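Local coordinates for protein glycinin (Glycine max, PDB 1OD5) that forms a hexameric 11S seed storage globulin that probably supplies sulfur-containing amino acids in the soybean seed, at residues I68-G73 against V140-L145. Sequence-based numbering, arbitrary orientation.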
loop_
_atom_site.group_PDB
_atom_site.type_symbol
_atom_site.label_atom_id
_atom_site.label_comp_id
_atom_site.label_asym_id
_atom_site.label_seq_id
_atom_site.Cartn_x
_atom_site.Cartn_y
_atom_site.Cartn_z
ATOM N N ILE A 68 -2.549 -26.556 4.066
ATOM C CA ILE A 68 -2.448 -27.905 4.530
ATOM C C ILE A 68 -2.161 -28.099 5.999
ATOM O O ILE A 68 -1.158 -27.550 6.427
ATOM C CB ILE A 68 -1.337 -28.590 3.706
ATOM C CG1 ILE A 68 -1.510 -28.323 2.223
ATOM C CG2 ILE A 68 -1.337 -30.090 4.032
ATOM C CD1 ILE A 68 -0.521 -29.069 1.333
ATOM N N ILE A 69 -2.924 -28.784 6.847
ATOM C CA ILE A 69 -2.455 -28.956 8.199
ATOM C C ILE A 69 -1.934 -30.388 8.297
ATOM O O ILE A 69 -2.570 -31.312 7.812
ATOM C CB ILE A 69 -3.579 -28.684 9.230
ATOM C CG1 ILE A 69 -2.944 -28.878 10.620
ATOM C CG2 ILE A 69 -4.794 -29.590 9.022
ATOM C CD1 ILE A 69 -3.785 -28.485 11.826
ATOM N N VAL A 70 -0.739 -30.615 8.841
ATOM C CA VAL A 70 -0.146 -31.923 9.018
ATOM C C VAL A 70 -0.661 -32.406 10.360
ATOM O O VAL A 70 -0.406 -31.773 11.383
ATOM C CB VAL A 70 1.383 -31.809 9.052
ATOM C CG1 VAL A 70 2.005 -33.116 9.444
ATOM C CG2 VAL A 70 1.880 -31.408 7.691
ATOM N N VAL A 71 -1.448 -33.489 10.393
ATOM C CA VAL A 71 -1.975 -34.016 11.650
ATOM C C VAL A 71 -1.145 -35.207 12.178
ATOM O O VAL A 71 -1.341 -35.614 13.318
ATOM C CB VAL A 71 -3.495 -34.420 11.471
ATOM C CG1 VAL A 71 -4.294 -33.260 10.849
ATOM C CG2 VAL A 71 -3.629 -35.609 10.558
ATOM N N GLN A 72 -0.217 -35.821 11.443
ATOM C CA GLN A 72 0.569 -36.921 11.969
ATOM C C GLN A 72 1.829 -37.031 11.139
ATOM O O GLN A 72 1.836 -36.756 9.939
ATOM C CB GLN A 72 -0.201 -38.210 11.866
ATOM C CG GLN A 72 0.413 -39.409 12.563
ATOM C CD GLN A 72 -0.267 -40.720 12.170
ATOM O OE1 GLN A 72 -1.406 -40.989 12.555
ATOM N NE2 GLN A 72 0.404 -41.582 11.405
ATOM N N GLY A 73 2.932 -37.373 11.796
ATOM C CA GLY A 73 4.207 -37.537 11.122
ATOM C C GLY A 73 5.015 -36.263 10.954
ATOM O O GLY A 73 4.639 -35.164 11.350
ATOM N N VAL A 140 2.687 -39.899 7.363
ATOM C CA VAL A 140 2.358 -38.481 7.451
ATOM C C VAL A 140 0.906 -38.323 7.041
ATOM O O VAL A 140 0.548 -38.744 5.947
ATOM C CB VAL A 140 3.262 -37.620 6.487
ATOM C CG1 VAL A 140 2.867 -36.142 6.425
ATOM C CG2 VAL A 140 4.671 -37.668 7.014
ATOM N N VAL A 141 0.021 -37.769 7.844
ATOM C CA VAL A 141 -1.346 -37.615 7.374
ATOM C C VAL A 141 -1.557 -36.115 7.336
ATOM O O VAL A 141 -1.263 -35.413 8.285
ATOM C CB VAL A 141 -2.343 -38.318 8.337
ATOM C CG1 VAL A 141 -3.771 -38.174 7.847
ATOM C CG2 VAL A 141 -2.022 -39.788 8.375
ATOM N N ALA A 142 -2.027 -35.603 6.211
ATOM C CA ALA A 142 -2.256 -34.196 6.048
ATOM C C ALA A 142 -3.558 -33.926 5.324
ATOM O O ALA A 142 -3.906 -34.607 4.374
ATOM C CB ALA A 142 -1.108 -33.591 5.245
ATOM N N ILE A 143 -4.338 -32.954 5.752
ATOM C CA ILE A 143 -5.556 -32.663 5.059
ATOM C C ILE A 143 -5.293 -31.281 4.449
ATOM O O ILE A 143 -4.777 -30.343 5.057
ATOM C CB ILE A 143 -6.795 -32.776 6.083
ATOM C CG1 ILE A 143 -7.168 -31.481 6.680
ATOM C CG2 ILE A 143 -6.474 -33.750 7.225
ATOM C CD1 ILE A 143 -8.337 -30.863 5.903
ATOM N N SER A 144 -5.619 -31.165 3.177
ATOM C CA SER A 144 -5.421 -29.986 2.380
ATOM C C SER A 144 -6.684 -29.324 1.906
ATOM O O SER A 144 -7.510 -30.012 1.337
ATOM C CB SER A 144 -4.592 -30.423 1.245
ATOM O OG SER A 144 -4.347 -29.403 0.307
ATOM N N LEU A 145 -6.860 -28.015 2.095
ATOM C CA LEU A 145 -8.010 -27.260 1.665
ATOM C C LEU A 145 -7.610 -26.729 0.317
ATOM O O LEU A 145 -6.708 -25.910 0.256
ATOM C CB LEU A 145 -8.225 -26.145 2.639
ATOM C CG LEU A 145 -9.400 -25.150 2.688
ATOM C CD1 LEU A 145 -9.353 -24.174 1.524
ATOM C CD2 LEU A 145 -10.685 -25.949 2.754
#
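Val141 O accepts two backbone N-H groups, those of Val71 (N to O 2.9 Å) and, more weakly, Gln72 (N to O 3.4 Å). Two residues thus stand against one, a classic beta bulge in strand 66-72. Val141 N completes the bulge by bonding Gln72 O, coming in from above the carbonyl plane, 38° out of it. Toward Ile68, Ile69 and Ile143 form a regular antiparallel hydrogen-bonded pair, with Ile69 N to Ile143 O at 3.0 Å and Ile143 N to Ile69 O at 3.2 Å.

Val71 crosses Val141 at a slant, its CG2 3.7 Å from Val141 CB; with CG1 anti to the carbonyl carbon (chi1 -51°), CG2 is left between the backbone N and the carbonyl carbon, turned onto Val141. Ile69 and Ile143 run side by side, CG2 against CG1, and both reach Phe443 of strand 437-444 in the second cupin domain. On the other face, Ile68 straddles two neighbours: CG2 rests on Ala142 CB at 3.7 Å, while CG1 lies 3.6 Å from Ser144 OG, which hydrogen-bonds Gln66. An alanine in place of Ile68 would take away both branches and is likely to open a gap beside Ala142 and Ser144, near the bound carbonate. Strand 140-146, flanked by 66-72 and 45-51, belongs to the antiparallel jelly-roll beta-barrel of the N-terminal cupin domain.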